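Local coordinates for inositol 2-dehydrogenase (Sinorhizobium meliloti, PDB 4HKT), which oxidises myo-inositol to 2-keto-myo-inositol (scyllo-inosose) with NAD+ as the hydride acceptor, the first step of myo-inositol degradation, at residues E101-R104 and A105-V109. Numbering follows the deposited sequence.
Sequences ERVR and ACLKV
The guanidinium of Arg102 presents an edge to the next turn: the backbone N of Cys106 lies near its plane, 3.7 Å from NH1, and Ala105 CB sits oblique to the group. The bend at chi2 (63°) carries the chain forward along the helix, so that NH1 comes alongside Cys106, and NH2 forms salt bridges with Asp78 and Glu81 of helix 76-85. The other guanidinium, that of Arg104, has Glu101 CD at its edge, in the guanidinium plane. Arg104 grips side-on, with NE 2.9 Å and NH2 2.7 Å from the same oxygen, Glu101 OE1; NE meets that oxygen nearly along its C-O axis, NH2 from above the carboxylate plane. All this belongs to helix 100-112, the crossover between parallel strands 89-93 and 117-120 of the Rossmann domain. Four successive i to i+4 bonds run from Ala105 N to Glu101 O through Lys108 N to Arg104 O; the straightest joins Leu107 N to Val103 O, 2.9 Å at 172°. Beside that bond Val103 and Leu107 point the same way, with CG1 of Val103 4.0 Å from CD1 of Leu107, and both side chains touch Leu309 of helix 305-324. Cys106, buried, packs its side chain on Ile80 and Ile96.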
loop_
_atom_site.group_PDB
_atom_site.type_symbol
_atom_site.label_atom_id
_atom_site.label_comp_id
_atom_site.label_asym_id
_atom_site.label_seq_id
_atom_site.Cartn_x
_atom_site.Cartn_y
_atom_site.Cartn_z
ATOM N N GLU B 101 45.158 -2.428 1.734
ATOM C CA GLU B 101 46.439 -1.935 2.176
ATOM C C GLU B 101 46.674 -0.484 1.693
ATOM O O GLU B 101 47.082 0.371 2.481
ATOM C CB GLU B 101 47.579 -2.838 1.680
ATOM C CG GLU B 101 48.897 -2.546 2.383
ATOM C CD GLU B 101 49.018 -3.187 3.784
ATOM O OE1 GLU B 101 48.072 -3.116 4.628
ATOM O OE2 GLU B 101 50.097 -3.785 4.051
ATOM N N ARG B 102 46.420 -0.222 0.425
ATOM C CA ARG B 102 46.440 1.186 -0.094
ATOM C C ARG B 102 45.520 2.127 0.684
ATOM O O ARG B 102 45.873 3.305 0.933
ATOM C CB ARG B 102 46.012 1.206 -1.566
ATOM C CG ARG B 102 46.125 2.530 -2.302
ATOM C CD ARG B 102 47.579 3.009 -2.384
ATOM N NE ARG B 102 47.693 4.403 -2.802
ATOM C CZ ARG B 102 47.734 5.456 -1.981
ATOM N NH1 ARG B 102 47.623 5.321 -0.649
ATOM N NH2 ARG B 102 47.921 6.663 -2.493
ATOM N N VAL B 103 44.324 1.644 1.031
ATOM C CA VAL B 103 43.350 2.462 1.779
ATOM C C VAL B 103 43.947 2.828 3.127
ATOM O O VAL B 103 43.882 3.973 3.560
ATOM C CB VAL B 103 42.005 1.747 1.996
ATOM C CG1 VAL B 103 41.131 2.571 2.929
ATOM C CG2 VAL B 103 41.327 1.433 0.669
ATOM N N ARG B 104 44.511 1.848 3.804
ATOM C CA ARG B 104 45.203 2.046 5.082
ATOM C C ARG B 104 46.316 3.073 5.038
ATOM O O ARG B 104 46.427 3.911 5.936
ATOM C CB ARG B 104 45.733 0.700 5.629
ATOM C CG ARG B 104 44.660 -0.145 6.333
ATOM C CD ARG B 104 45.274 -1.338 7.067
ATOM N NE ARG B 104 45.729 -2.317 6.083
ATOM C CZ ARG B 104 44.994 -3.328 5.603
ATOM N NH1 ARG B 104 43.744 -3.569 6.047
ATOM N NH2 ARG B 104 45.538 -4.137 4.698
ATOM N N ALA B 105 47.118 3.031 3.985
ATOM C CA ALA B 105 48.181 4.000 3.787
ATOM C C ALA B 105 47.604 5.401 3.616
ATOM O O ALA B 105 48.122 6.357 4.157
ATOM C CB ALA B 105 49.016 3.629 2.556
ATOM N N CYS B 106 46.536 5.505 2.846
ATOM C CA CYS B 106 45.849 6.757 2.616
ATOM C C CYS B 106 45.281 7.385 3.923
ATOM O O CYS B 106 45.536 8.538 4.232
ATOM C CB CYS B 106 44.762 6.493 1.586
ATOM S SG CYS B 106 43.703 7.866 1.194
ATOM N N LEU B 107 44.553 6.583 4.693
ATOM C CA LEU B 107 44.011 7.014 5.980
ATOM C C LEU B 107 45.094 7.451 6.977
ATOM O O LEU B 107 44.868 8.345 7.762
ATOM C CB LEU B 107 43.146 5.902 6.587
ATOM C CG LEU B 107 41.937 5.465 5.725
ATOM C CD1 LEU B 107 41.087 4.433 6.447
ATOM C CD2 LEU B 107 41.086 6.651 5.262
ATOM N N LYS B 108 46.277 6.853 6.918
ATOM C CA LYS B 108 47.385 7.294 7.754
ATOM C C LYS B 108 47.787 8.737 7.336
ATOM O O LYS B 108 47.965 9.586 8.185
ATOM C CB LYS B 108 48.553 6.304 7.673
ATOM C CG LYS B 108 49.598 6.463 8.785
ATOM C CD LYS B 108 50.903 5.735 8.464
ATOM C CE LYS B 108 51.954 5.880 9.577
ATOM N NZ LYS B 108 52.006 7.257 10.164
ATOM N N VAL B 109 47.843 9.040 6.045
ATOM C CA VAL B 109 48.156 10.387 5.621
ATOM C C VAL B 109 47.052 11.339 6.092
ATOM O O VAL B 109 47.345 12.449 6.581
ATOM C CB VAL B 109 48.340 10.489 4.099
ATOM C CG1 VAL B 109 48.509 11.941 3.678
ATOM C CG2 VAL B 109 49.509 9.612 3.627
#